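Local structure of 2,3-dihydroxybenzoate-AMP ligase (Mycobacterium smegmatis, 5KEI) at residues Q34-A38 and A39-R43; R52-A55 and R56-D60; P127-R130 and L131-T135; S468-D471 and L472-H475; P508-S511 and L512-H516. The protein belongs to the ANL superfamily of AMP-binding enzymes, built from a large N-terminal part and a smaller C-terminal domain. One frame throughout, in Å; residues are numbered along the deposited sequence.

Contact 1. Residues Q34-A38 and A39-R43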
loop_
_atom_site.group_PDB
_atom_site.type_symbol
_atom_site.label_atom_id
_atom_site.label_comp_id
_atom_site.label_asym_id
_atom_site.label_seq_id
_atom_site.Cartn_x
_atom_site.Cartn_y
_atom_site.Cartn_z
ATOM N N GLN A 34 -1.774 22.750 -7.202
ATOM C CA GLN A 34 -1.302 23.664 -8.249
ATOM C C GLN A 34 0.221 23.634 -8.391
ATOM O O GLN A 34 0.747 23.584 -9.513
ATOM C CB GLN A 34 -1.779 25.089 -7.967
ATOM C CG GLN A 34 -1.415 26.120 -9.041
ATOM C CD GLN A 34 -1.694 25.651 -10.472
ATOM O OE1 GLN A 34 -2.713 25.001 -10.762
ATOM N NE2 GLN A 34 -0.769 25.976 -11.377
ATOM N N ALA A 35 0.916 23.636 -7.254
ATOM C CA ALA A 35 2.375 23.577 -7.223
ATOM C C ALA A 35 2.915 22.326 -7.929
ATOM O O ALA A 35 3.884 22.390 -8.705
ATOM C CB ALA A 35 2.867 23.621 -5.780
ATOM N N TYR A 36 2.276 21.193 -7.668
ATOM C CA TYR A 36 2.707 19.921 -8.247
ATOM C C TYR A 36 2.433 19.857 -9.756
ATOM O O TYR A 36 3.145 19.182 -10.499
ATOM C CB TYR A 36 2.019 18.751 -7.521
ATOM C CG TYR A 36 2.333 18.691 -6.034
ATOM C CD1 TYR A 36 3.515 19.222 -5.535
ATOM C CD2 TYR A 36 1.444 18.119 -5.135
ATOM C CE1 TYR A 36 3.801 19.175 -4.201
ATOM C CE2 TYR A 36 1.720 18.079 -3.803
ATOM C CZ TYR A 36 2.902 18.600 -3.337
ATOM O OH TYR A 36 3.186 18.557 -1.996
ATOM N N ARG A 37 1.384 20.550 -10.189
ATOM C CA ARG A 37 1.056 20.679 -11.603
ATOM C C ARG A 37 2.096 21.590 -12.282
ATOM O O ARG A 37 2.643 21.255 -13.334
ATOM C CB ARG A 37 -0.374 21.216 -11.769
ATOM C CG ARG A 37 -1.374 20.168 -12.254
ATOM C CD ARG A 37 -2.831 20.675 -12.359
ATOM N NE ARG A 37 -2.937 22.041 -12.877
ATOM C CZ ARG A 37 -3.169 22.382 -14.143
ATOM N NH1 ARG A 37 -3.333 21.470 -15.090
ATOM N NH2 ARG A 37 -3.243 23.664 -14.465
ATOM N N ALA A 38 2.403 22.714 -11.646
ATOM C CA ALA A 38 3.425 23.630 -12.163
ATOM C C ALA A 38 4.826 23.001 -12.246
ATOM O O ALA A 38 5.615 23.380 -13.119
ATOM C CB ALA A 38 3.474 24.899 -11.315
ATOM N N ALA A 39 5.133 22.034 -11.369
ATOM C CA ALA A 39 6.477 21.434 -11.338
ATOM C C ALA A 39 6.611 20.228 -12.266
ATOM O O ALA A 39 7.680 19.620 -12.357
ATOM C CB ALA A 39 6.845 21.036 -9.915
ATOM N N GLY A 40 5.521 19.863 -12.934
ATOM C CA GLY A 40 5.543 18.742 -13.861
ATOM C C GLY A 40 5.269 17.363 -13.266
ATOM O O GLY A 40 5.297 16.365 -13.990
ATOM N N TYR A 41 5.011 17.290 -11.959
ATOM C CA TYR A 41 4.661 16.014 -11.326
ATOM C C TYR A 41 3.284 15.530 -11.807
ATOM O O TYR A 41 3.145 14.420 -12.327
ATOM C CB TYR A 41 4.657 16.142 -9.804
ATOM C CG TYR A 41 5.915 16.729 -9.214
ATOM C CD1 TYR A 41 7.153 16.490 -9.781
ATOM C CD2 TYR A 41 5.857 17.547 -8.088
ATOM C CE1 TYR A 41 8.300 17.047 -9.241
ATOM C CE2 TYR A 41 6.995 18.105 -7.543
ATOM C CZ TYR A 41 8.215 17.855 -8.117
ATOM O OH TYR A 41 9.363 18.416 -7.561
ATOM N N TRP A 42 2.283 16.390 -11.632
ATOM C CA TRP A 42 0.889 16.117 -11.975
ATOM C C TRP A 42 0.527 16.520 -13.409
ATOM O O TRP A 42 0.456 17.709 -13.718
ATOM C CB TRP A 42 -0.017 16.862 -11.002
ATOM C CG TRP A 42 -0.054 16.288 -9.622
ATOM C CD1 TRP A 42 0.880 15.478 -9.037
ATOM C CD2 TRP A 42 -1.096 16.454 -8.657
ATOM N NE1 TRP A 42 0.487 15.145 -7.770
ATOM C CE2 TRP A 42 -0.735 15.723 -7.512
ATOM C CE3 TRP A 42 -2.320 17.146 -8.653
ATOM C CZ2 TRP A 42 -1.522 15.673 -6.371
ATOM C CZ3 TRP A 42 -3.108 17.086 -7.523
ATOM C CH2 TRP A 42 -2.702 16.357 -6.394
ATOM N N ARG A 43 0.262 15.543 -14.272
ATOM C CA ARG A 43 0.132 15.815 -15.704
ATOM C C ARG A 43 -1.290 15.707 -16.259
ATOM O O ARG A 43 -1.481 15.575 -17.472
ATOM C CB ARG A 43 1.043 14.877 -16.483
ATOM C CG ARG A 43 2.498 15.033 -16.134
ATOM C CD ARG A 43 3.027 16.391 -16.558
ATOM N NE ARG A 43 3.648 16.385 -17.881
ATOM C CZ ARG A 43 4.960 16.489 -18.104
ATOM N NH1 ARG A 43 5.822 16.604 -17.097
ATOM N NH2 ARG A 43 5.419 16.482 -19.348
#

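Contact 2. Residues R52-A55 and R56-D60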
loop_
_atom_site.group_PDB
_atom_site.type_symbol
_atom_site.label_atom_id
_atom_site.label_comp_id
_atom_site.label_asym_id
_atom_site.label_seq_id
_atom_site.Cartn_x
_atom_site.Cartn_y
_atom_site.Cartn_z
ATOM N N ARG A 52 -3.072 3.529 -22.849
ATOM C CA ARG A 52 -3.502 4.170 -24.079
ATOM C C ARG A 52 -2.319 4.798 -24.794
ATOM O O ARG A 52 -2.106 4.561 -25.984
ATOM C CB ARG A 52 -4.574 5.232 -23.788
ATOM C CG ARG A 52 -5.247 5.811 -25.033
ATOM C CD ARG A 52 -6.131 4.784 -25.688
ATOM N NE ARG A 52 -7.365 4.575 -24.934
ATOM C CZ ARG A 52 -8.165 3.525 -25.089
ATOM N NH1 ARG A 52 -7.845 2.570 -25.951
ATOM N NH2 ARG A 52 -9.279 3.422 -24.372
ATOM N N THR A 53 -1.548 5.591 -24.061
ATOM C CA THR A 53 -0.408 6.281 -24.655
ATOM C C THR A 53 0.666 5.287 -25.085
ATOM O O THR A 53 1.224 5.409 -26.173
ATOM C CB THR A 53 0.180 7.309 -23.692
ATOM O OG1 THR A 53 -0.818 8.297 -23.405
ATOM C CG2 THR A 53 1.420 7.986 -24.295
ATOM N N ALA A 54 0.924 4.293 -24.239
ATOM C CA ALA A 54 1.830 3.202 -24.571
ATOM C C ALA A 54 1.383 2.434 -25.821
ATOM O O ALA A 54 2.197 2.038 -26.645
ATOM C CB ALA A 54 1.954 2.251 -23.380
ATOM N N ALA A 55 0.083 2.215 -25.948
ATOM C CA ALA A 55 -0.475 1.519 -27.101
ATOM C C ALA A 55 -0.334 2.316 -28.401
ATOM O O ALA A 55 -0.208 1.717 -29.470
ATOM C CB ALA A 55 -1.937 1.187 -26.849
ATOM N N ARG A 56 -0.359 3.649 -28.316
ATOM C CA ARG A 56 -0.139 4.507 -29.491
ATOM C C ARG A 56 1.339 4.595 -29.873
ATOM O O ARG A 56 1.676 4.776 -31.037
ATOM C CB ARG A 56 -0.670 5.933 -29.262
ATOM C CG ARG A 56 -2.187 6.084 -29.027
ATOM C CD ARG A 56 -2.532 7.540 -28.648
ATOM N NE ARG A 56 -3.284 7.632 -27.390
ATOM C CZ ARG A 56 -3.408 8.744 -26.664
ATOM N NH1 ARG A 56 -2.824 9.870 -27.060
ATOM N NH2 ARG A 56 -4.100 8.726 -25.527
ATOM N N THR A 57 2.221 4.477 -28.888
ATOM C CA THR A 57 3.652 4.680 -29.106
ATOM C C THR A 57 4.375 3.397 -29.496
ATOM O O THR A 57 5.183 3.386 -30.419
ATOM C CB THR A 57 4.344 5.252 -27.840
ATOM O OG1 THR A 57 3.596 6.363 -27.326
ATOM C CG2 THR A 57 5.760 5.701 -28.174
ATOM N N TRP A 58 4.100 2.325 -28.766
ATOM C CA TRP A 58 4.766 1.047 -28.990
ATOM C C TRP A 58 3.745 -0.044 -29.226
ATOM O O TRP A 58 3.700 -1.019 -28.464
ATOM C CB TRP A 58 5.656 0.683 -27.802
ATOM C CG TRP A 58 6.621 1.754 -27.464
ATOM C CD1 TRP A 58 7.788 2.032 -28.110
ATOM C CD2 TRP A 58 6.510 2.710 -26.400
ATOM N NE1 TRP A 58 8.410 3.107 -27.522
ATOM C CE2 TRP A 58 7.654 3.537 -26.468
ATOM C CE3 TRP A 58 5.559 2.946 -25.405
ATOM C CZ2 TRP A 58 7.867 4.592 -25.568
ATOM C CZ3 TRP A 58 5.777 3.975 -24.512
ATOM C CH2 TRP A 58 6.922 4.792 -24.601
ATOM N N PRO A 59 2.948 0.100 -30.307
ATOM C CA PRO A 59 1.774 -0.741 -30.561
ATOM C C PRO A 59 2.125 -2.223 -30.526
ATOM O O PRO A 59 1.375 -3.040 -29.993
ATOM C CB PRO A 59 1.327 -0.322 -31.970
ATOM C CG PRO A 59 2.007 0.967 -32.240
ATOM C CD PRO A 59 3.285 0.934 -31.477
ATOM N N ASP A 60 3.292 -2.561 -31.055
ATOM C CA ASP A 60 3.620 -3.959 -31.298
ATOM C C ASP A 60 4.707 -4.523 -30.371
ATOM O O ASP A 60 5.075 -5.693 -30.486
ATOM C CB ASP A 60 4.007 -4.103 -32.764
ATOM C CG ASP A 60 2.917 -3.563 -33.700
ATOM O OD1 ASP A 60 1.759 -4.033 -33.584
ATOM O OD2 ASP A 60 3.194 -2.639 -34.502
#

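Contact 3. Residues P127-R130 and L131-T135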
loop_
_atom_site.group_PDB
_atom_site.type_symbol
_atom_site.label_atom_id
_atom_site.label_comp_id
_atom_site.label_asym_id
_atom_site.label_seq_id
_atom_site.Cartn_x
_atom_site.Cartn_y
_atom_site.Cartn_z
ATOM N N PRO A 127 -3.072 -11.480 -1.922
ATOM C CA PRO A 127 -3.534 -12.881 -1.892
ATOM C C PRO A 127 -3.675 -13.469 -0.480
ATOM O O PRO A 127 -4.386 -14.459 -0.314
ATOM C CB PRO A 127 -2.450 -13.628 -2.685
ATOM C CG PRO A 127 -1.243 -12.744 -2.612
ATOM C CD PRO A 127 -1.783 -11.339 -2.616
ATOM N N GLY A 128 -3.026 -12.860 0.508
ATOM C CA GLY A 128 -3.069 -13.340 1.871
ATOM C C GLY A 128 -4.245 -12.822 2.671
ATOM O O GLY A 128 -4.402 -13.163 3.849
ATOM N N HIS A 129 -5.066 -11.991 2.036
ATOM C CA HIS A 129 -6.300 -11.498 2.647
ATOM C C HIS A 129 -7.374 -12.579 2.629
ATOM O O HIS A 129 -7.559 -13.248 1.608
ATOM C CB HIS A 129 -6.820 -10.253 1.915
ATOM C CG HIS A 129 -5.987 -9.025 2.130
ATOM N ND1 HIS A 129 -5.828 -8.057 1.157
ATOM C CD2 HIS A 129 -5.276 -8.600 3.204
ATOM C CE1 HIS A 129 -5.051 -7.095 1.625
ATOM N NE2 HIS A 129 -4.700 -7.400 2.863
ATOM N N ARG A 130 -8.083 -12.736 3.751
ATOM C CA ARG A 130 -9.190 -13.692 3.847
ATOM C C ARG A 130 -10.513 -12.971 4.121
ATOM O O ARG A 130 -10.607 -11.752 3.970
ATOM C CB ARG A 130 -8.923 -14.748 4.932
ATOM C CG ARG A 130 -7.767 -15.692 4.597
ATOM C CD ARG A 130 -8.014 -16.418 3.304
ATOM N NE ARG A 130 -6.956 -17.377 3.015
ATOM C CZ ARG A 130 -5.937 -17.147 2.185
ATOM N NH1 ARG A 130 -5.842 -15.976 1.557
ATOM N NH2 ARG A 130 -5.006 -18.087 1.989
ATOM N N LEU A 131 -11.527 -13.731 4.533
ATOM C CA LEU A 131 -12.874 -13.196 4.666
ATOM C C LEU A 131 -12.950 -11.990 5.586
ATOM O O LEU A 131 -13.613 -11.012 5.264
ATOM C CB LEU A 131 -13.837 -14.276 5.154
ATOM C CG LEU A 131 -15.256 -13.771 5.436
ATOM C CD1 LEU A 131 -15.874 -13.198 4.171
ATOM C CD2 LEU A 131 -16.128 -14.877 6.017
ATOM N N ALA A 132 -12.272 -12.044 6.721
ATOM C CA ALA A 132 -12.317 -10.921 7.641
ATOM C C ALA A 132 -11.845 -9.617 6.955
ATOM O O ALA A 132 -12.544 -8.596 7.006
ATOM C CB ALA A 132 -11.485 -11.225 8.876
ATOM N N GLU A 133 -10.680 -9.668 6.297
ATOM C CA GLU A 133 -10.136 -8.519 5.553
ATOM C C GLU A 133 -11.081 -8.016 4.453
ATOM O O GLU A 133 -11.466 -6.844 4.432
ATOM C CB GLU A 133 -8.788 -8.872 4.920
ATOM C CG GLU A 133 -7.651 -9.082 5.903
ATOM C CD GLU A 133 -7.705 -10.427 6.610
ATOM O OE1 GLU A 133 -8.057 -11.444 5.966
ATOM O OE2 GLU A 133 -7.383 -10.466 7.816
ATOM N N LEU A 134 -11.435 -8.910 3.537
ATOM C CA LEU A 134 -12.282 -8.566 2.408
ATOM C C LEU A 134 -13.619 -7.987 2.861
ATOM O O LEU A 134 -14.134 -7.036 2.253
ATOM C CB LEU A 134 -12.509 -9.787 1.507
ATOM C CG LEU A 134 -11.326 -10.287 0.654
ATOM C CD1 LEU A 134 -11.798 -10.872 -0.679
ATOM C CD2 LEU A 134 -10.254 -9.215 0.416
ATOM N N THR A 135 -14.168 -8.547 3.935
ATOM C CA THR A 135 -15.430 -8.063 4.504
ATOM C C THR A 135 -15.311 -6.615 4.964
ATOM O O THR A 135 -16.128 -5.772 4.606
ATOM C CB THR A 135 -15.880 -8.955 5.674
ATOM O OG1 THR A 135 -16.536 -10.104 5.136
ATOM C CG2 THR A 135 -16.831 -8.228 6.605
#

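Contact 4. Residues S468-D471 and L472-H475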
loop_
_atom_site.group_PDB
_atom_site.type_symbol
_atom_site.label_atom_id
_atom_site.label_comp_id
_atom_site.label_asym_id
_atom_site.label_seq_id
_atom_site.Cartn_x
_atom_site.Cartn_y
_atom_site.Cartn_z
ATOM N N SER A 468 2.272 -4.061 24.435
ATOM C CA SER A 468 2.305 -2.956 23.483
ATOM C C SER A 468 1.047 -2.108 23.616
ATOM O O SER A 468 -0.063 -2.609 23.436
ATOM C CB SER A 468 2.441 -3.466 22.046
ATOM O OG SER A 468 2.378 -2.385 21.133
ATOM N N ALA A 469 1.228 -0.828 23.934
ATOM C CA ALA A 469 0.110 0.112 23.990
ATOM C C ALA A 469 -0.506 0.310 22.601
ATOM O O ALA A 469 -1.721 0.349 22.444
ATOM C CB ALA A 469 0.565 1.446 24.560
ATOM N N LEU A 470 0.363 0.428 21.603
ATOM C CA LEU A 470 -0.038 0.607 20.213
ATOM C C LEU A 470 -0.975 -0.483 19.705
ATOM O O LEU A 470 -2.007 -0.175 19.124
ATOM C CB LEU A 470 1.198 0.671 19.313
ATOM C CG LEU A 470 2.135 1.827 19.656
ATOM C CD1 LEU A 470 3.284 1.850 18.668
ATOM C CD2 LEU A 470 1.370 3.164 19.683
ATOM N N ASP A 471 -0.637 -1.752 19.899
ATOM C CA ASP A 471 -1.544 -2.766 19.394
ATOM C C ASP A 471 -2.760 -2.950 20.322
ATOM O O ASP A 471 -3.852 -3.282 19.851
ATOM C CB ASP A 471 -0.821 -4.096 19.163
ATOM C CG ASP A 471 -1.753 -5.173 18.581
ATOM O OD1 ASP A 471 -2.373 -4.941 17.502
ATOM O OD2 ASP A 471 -1.863 -6.257 19.200
ATOM N N LEU A 472 -2.596 -2.711 21.620
ATOM C CA LEU A 472 -3.758 -2.705 22.497
ATOM C C LEU A 472 -4.762 -1.646 22.032
ATOM O O LEU A 472 -5.963 -1.903 21.994
ATOM C CB LEU A 472 -3.354 -2.452 23.951
ATOM C CG LEU A 472 -4.537 -2.327 24.919
ATOM C CD1 LEU A 472 -5.514 -3.489 24.773
ATOM C CD2 LEU A 472 -4.054 -2.227 26.356
ATOM N N GLU A 473 -4.248 -0.465 21.685
ATOM C CA GLU A 473 -5.056 0.651 21.207
ATOM C C GLU A 473 -5.740 0.327 19.891
ATOM O O GLU A 473 -6.882 0.703 19.676
ATOM C CB GLU A 473 -4.201 1.906 21.032
ATOM C CG GLU A 473 -3.951 2.659 22.308
ATOM C CD GLU A 473 -2.740 3.575 22.227
ATOM O OE1 GLU A 473 -2.316 3.938 21.097
ATOM O OE2 GLU A 473 -2.215 3.930 23.307
ATOM N N GLU A 474 -5.038 -0.364 19.001
ATOM C CA GLU A 474 -5.648 -0.720 17.728
ATOM C C GLU A 474 -6.833 -1.673 17.935
ATOM O O GLU A 474 -7.839 -1.560 17.246
ATOM C CB GLU A 474 -4.607 -1.327 16.781
ATOM C CG GLU A 474 -3.609 -0.305 16.211
ATOM C CD GLU A 474 -4.273 0.768 15.352
ATOM O OE1 GLU A 474 -5.328 0.482 14.738
ATOM O OE2 GLU A 474 -3.737 1.899 15.287
ATOM N N HIS A 475 -6.707 -2.593 18.892
ATOM C CA HIS A 475 -7.758 -3.554 19.236
ATOM C C HIS A 475 -9.011 -2.875 19.777
ATOM O O HIS A 475 -10.136 -3.256 19.449
ATOM C CB HIS A 475 -7.259 -4.554 20.302
ATOM C CG HIS A 475 -6.401 -5.664 19.768
ATOM N ND1 HIS A 475 -6.888 -6.643 18.932
ATOM C CD2 HIS A 475 -5.101 -5.969 19.994
ATOM C CE1 HIS A 475 -5.918 -7.497 18.649
ATOM N NE2 HIS A 475 -4.826 -7.108 19.278
#

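Contact 5. Residues P508-S511 and L512-H516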
loop_
_atom_site.group_PDB
_atom_site.type_symbol
_atom_site.label_atom_id
_atom_site.label_comp_id
_atom_site.label_asym_id
_atom_site.label_seq_id
_atom_site.Cartn_x
_atom_site.Cartn_y
_atom_site.Cartn_z
ATOM N N PRO A 508 -23.118 6.194 23.700
ATOM C CA PRO A 508 -23.084 6.017 25.155
ATOM C C PRO A 508 -21.880 5.173 25.568
ATOM O O PRO A 508 -21.526 4.240 24.839
ATOM C CB PRO A 508 -24.404 5.291 25.461
ATOM C CG PRO A 508 -25.261 5.505 24.255
ATOM C CD PRO A 508 -24.303 5.554 23.101
ATOM N N PRO A 509 -21.254 5.497 26.715
ATOM C CA PRO A 509 -20.038 4.774 27.082
ATOM C C PRO A 509 -20.287 3.296 27.348
ATOM O O PRO A 509 -21.419 2.839 27.500
ATOM C CB PRO A 509 -19.564 5.502 28.345
ATOM C CG PRO A 509 -20.758 6.182 28.868
ATOM C CD PRO A 509 -21.571 6.561 27.680
ATOM N N VAL A 510 -19.194 2.551 27.375
ATOM C CA VAL A 510 -19.222 1.111 27.515
ATOM C C VAL A 510 -18.381 0.771 28.739
ATOM O O VAL A 510 -17.390 1.440 29.005
ATOM C CB VAL A 510 -18.700 0.439 26.217
ATOM C CG1 VAL A 510 -17.926 -0.819 26.500
ATOM C CG2 VAL A 510 -19.856 0.184 25.244
ATOM N N SER A 511 -18.786 -0.237 29.506
ATOM C CA SER A 511 -18.052 -0.602 30.719
ATOM C C SER A 511 -16.765 -1.360 30.402
ATOM O O SER A 511 -16.616 -1.909 29.312
ATOM C CB SER A 511 -18.927 -1.446 31.643
ATOM O OG SER A 511 -19.093 -2.753 31.124
ATOM N N LEU A 512 -15.850 -1.397 31.364
ATOM C CA LEU A 512 -14.583 -2.084 31.178
ATOM C C LEU A 512 -14.823 -3.551 30.849
ATOM O O LEU A 512 -14.112 -4.141 30.037
ATOM C CB LEU A 512 -13.710 -1.956 32.427
ATOM C CG LEU A 512 -12.300 -2.565 32.368
ATOM C CD1 LEU A 512 -11.387 -1.734 31.464
ATOM C CD2 LEU A 512 -11.680 -2.739 33.760
ATOM N N ALA A 513 -15.839 -4.139 31.466
ATOM C CA ALA A 513 -16.094 -5.557 31.269
ATOM C C ALA A 513 -16.568 -5.827 29.851
ATOM O O ALA A 513 -16.283 -6.875 29.283
ATOM C CB ALA A 513 -17.103 -6.068 32.278
ATOM N N GLU A 514 -17.283 -4.877 29.267
ATOM C CA GLU A 514 -17.671 -5.017 27.871
ATOM C C GLU A 514 -16.443 -4.897 26.959
ATOM O O GLU A 514 -16.224 -5.747 26.093
ATOM C CB GLU A 514 -18.752 -3.995 27.513
ATOM C CG GLU A 514 -20.105 -4.300 28.187
ATOM C CD GLU A 514 -20.945 -3.058 28.493
ATOM O OE1 GLU A 514 -20.854 -2.056 27.745
ATOM O OE2 GLU A 514 -21.700 -3.091 29.491
ATOM N N LEU A 515 -15.623 -3.875 27.176
ATOM C CA LEU A 515 -14.367 -3.743 26.442
ATOM C C LEU A 515 -13.481 -4.976 26.618
ATOM O O LEU A 515 -12.846 -5.423 25.664
ATOM C CB LEU A 515 -13.616 -2.483 26.879
ATOM C CG LEU A 515 -14.190 -1.189 26.290
ATOM C CD1 LEU A 515 -13.427 0.047 26.744
ATOM C CD2 LEU A 515 -14.203 -1.267 24.776
ATOM N N HIS A 516 -13.440 -5.524 27.832
ATOM C CA HIS A 516 -12.708 -6.771 28.095
ATOM C C HIS A 516 -13.251 -7.936 27.255
ATOM O O HIS A 516 -12.490 -8.708 26.681
ATOM C CB HIS A 516 -12.770 -7.136 29.587
ATOM C CG HIS A 516 -11.634 -6.592 30.398
ATOM N ND1 HIS A 516 -10.758 -7.404 31.093
ATOM C CD2 HIS A 516 -11.228 -5.323 30.632
ATOM C CE1 HIS A 516 -9.871 -6.654 31.716
ATOM N NE2 HIS A 516 -10.129 -5.384 31.450
#

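Contact 1. Residues Q34-A38 and A39-R43
The indole of Trp-42 carries Tyr-36 CB on one face: that carbon stands 3.8 Å from the centroid of the five-membered ring and 8° off its normal, a CH-pi contact. Trp-42 CG lies beside its own backbone nitrogen (chi1 -73°), which brings the indole up to that carbon. The two aromatic rings form an oblique pair, planes at 56°, and Tyr-36 CD2 is 4.0 Å from Trp-42 CE2. Tyr-41 receives Tyr-36 CD1 at its ring edge, 3.8 Å from Tyr-41 CD2, and Ala-39 CB lies over one of its faces. Arg-37 CG lies against Trp-42 O and CB, the two side chains crossing at about a right angle.

Helix 30-38 ends in a Schellman motif. Ala-39 N makes the last helical bond, to Ala-35 O; the motif's pair is Gly-40 N to Arg-37 O (3.2 Å) and, weakly, Tyr-41 N to Tyr-36 O. At the positive phi of Gly-40 a side chain would jam against the preceding carbonyl oxygen. Tyr-36 O also takes Trp-42 N at 3.1 Å.

Large flat side chains suit this reversal: aromatic carbon packs on carbon, Tyr-41 OH meets Asp-383, Trp-42 NE1 Pro-409 O and Tyr-36 OH Arg-32, while amides that follow take up backbone carbonyls of the last turn.

Contact 2. Residues R52-A55 and R56-D60
Two arginines one helical turn apart meet unequally: the guanidinium of Arg-56 touches the aliphatic part of Arg-52, not its charged end. Arg-56 brings the edge of its guanidinium across Arg-52, with Arg-52 CG in the plane of the group, 3.2 Å from Arg-56 NH2. Thr-53 OG1, itself hydrogen-bonded to Ser-49 O, stands over one face of the same guanidinium. Arg-52 sends CG anti to the backbone nitrogen (chi1 -171°) and then bends at chi2 and chi3, carrying its own guanidinium off to salt bridges with Asp-77 and Asp-81, consistent with the 5.3 Å between Arg-52 NE and Arg-56 NH2. A long, flexible side chain suits a place where the charge must travel that far.

The hydrogen bonds belong to the last turn of helix 49-57, whose C-terminal end this is. Arg-56 N donates to Arg-52 O, and Trp-58 N closes the turn on Ala-54 O at 2.9 Å. Thr-53 O is gripped twice by Thr-57: the hydroxyl OG1 donates to it at 2.8 Å, from above the carbonyl plane, and the amide adds a weak bond. Trp-58 is the first residue to leave helical angles. Pro-59, lacking an N-H, suits the exit from the helix; its CA approaches Ala-55 O at 3.3 Å in a CA-H...O contact.

Apolar contacts are few. Ala-54 CB meets Trp-58 CE3 at 4.2 Å, and Thr-57 CG2 lies over the centre of one face of the indole. Ala-54 and Ala-55 are small enough to let helix 73-88 close in, touching Tyr-73 and Asp-77 respectively.

Contact 3. Residues P127-R130 and L131-T135
Glu-133 turns back on Arg-130 through two torsions: chi1 of -69° sets CG beside its own backbone nitrogen, and a bend at chi2 (77°) curls the carboxylate toward the start of the helix. There OE1 accepts the amide of Arg-130 at 2.6 Å from N, on the anti side of the carboxylate and 17° out of its plane. The arginine chain bends too, at chi2, but leads the other way, off the helix, and its NH1 donates to Pro-127 O at 2.8 Å and to His-129 O at 3.2 Å. Both oxygens lie in the guanidinium plane, so the two bonds fix the rotation of the group, edge-on to the loop.

Arg-130 is the N-cap of helix 131-141, which follows strand 121-124 through this loop. An arginine side chain brings no acceptor for the first-turn N-H groups; what is present is the return bond, Glu-133 OE1 to Arg-130 N, the half of a capping box that the third helical residue provides. Leu-134 N closes the turn on Arg-130 O at 3.0 Å, nearly along the C=O axis.

His-129 crosses the aliphatic part of Glu-133 at a slant, its CD2 3.6 Å from Glu-133 CG, while its ring meets Phe-137 edge-to-face. His-129 CB also touches Leu-134 CD2 at 3.9 Å; the buried leucine continues onto Leu-160 of helix 158-167.

A carboxylate at the amino end of a helix would be stabilised by the peptide dipoles there, and the guanidinium would be welcome among the loop carbonyls. Each charged group therefore sits where backbone polarity is likely to suit its sign.

Contact 4. Residues S468-D471 and L472-H475
Leu-472 follows directly on the capped start of helix 469-477, and its amide closes the first turn on the carbonyl of the N-cap residue, with Leu-472 N 3.1 Å from Ser-468 O. Ser-468 also caps with its side chain: OG accepts a weak bond from Asp-471 N. A short hydroxyl suits this position, able to reach an N-H that the helix itself leaves without a carbonyl. The leucine side chain is buried, facing Ala-487 of strand 482-492 and Leu-519 of helix 512-521.

Glu-473 donates its amide to Ala-469 O at 2.8 Å. Its chain runs extended beyond CG, with Glu-473 CG 3.2 Å from Ala-469 O. The carboxylate is buried but well supplied: OE2 meets Lys-549 in a salt bridge and Ala-487 N in a hydrogen bond, and OE1 pairs with Arg-424.

Glu-474 N bonds to Leu-470 O at 3.0 Å, and CG packs against the same oxygen before a bend at chi2 turns the acid away, OE2 to a long, weak ion pair with Arg-424.

His-475 N continues the i to i-4 series of helical bonds on Asp-471 O. The imidazole plane stands 66° from that of the Asp-471 carboxylate. Histidine suits the place with two ring nitrogens for two partners on different sides; the short aspartate, CG anti to its backbone nitrogen (chi1 -178°), puts OD2 within reach one turn back, while OD1 has a weak bond to Thr-216. Arg-522 NE engages His-475 ND1, leaving NE2 to donate a weak, strongly bent bond to Asp-471 OD2, 3.1 Å away.

Contact 5. Residues P508-S511 and L512-H516
Ser-511 and Glu-514 face each other in a capping box at the start of helix 512-521, each side chain leaning over the other's backbone. The serine hydroxyl takes the crowded position between backbone nitrogen and carbonyl carbon (chi1 73°), which aims OG at the first turn, where it accepts a weak bond from Glu-514 N at 3.4 Å. Glu-514 leans the other way: CG lies beside its own nitrogen, and the carboxylate comes back so that OE1 accepts Ser-511 N, again weakly, at 3.3 Å. Serine suits the N-cap because its oxygen is one bond from CB; glutamate suits the third helical position because its longer chain spans back to the cap.

Val-510 crosses the glutamate from the loop side. Its CG1 lies against both Glu-514 CB and the carboxylate oxygen Glu-514 OE1, at 3.4 Å from each. The same methyl reaches Leu-515 CG at 3.8 Å, joining the residue before the N-cap to the fourth of the helix, as in a hydrophobic staple. Branched apolar side chains fill that link well, and it goes on into the domain: Val-510 and Leu-515 both touch His-479, and Leu-515 also meets Leu-533 of strand 532-535.

The first helical turn is closed by Leu-515 N donating to Ser-511 O at 3.1 Å with an N-H...O angle of 172°.

Overall arrangement
All five contacts lie at helix ends, and none touches another. Contacts 1 and 2 are carboxyl ends of successive helices near the start of the chain, their centres about 24 Å apart. Contacts 3, 4 and 5 are amino ends. Contacts 4 and 5 belong to neighbouring helices of the C-terminal domain, about 16 Å apart between centres, and Leu-519 of the helix begun in contact 5 packs on Leu-472. Contact 3 lies about 21 Å from contact 4, centre to centre. Contact 4 also faces the N-terminal part through a weak bond of Asp-471 to Thr-216, which Glu-474 also touches, in the glycine- and threonine-rich loop characteristic of this family. Contacts 2 and 5 are farthest apart, about 59 Å between centres.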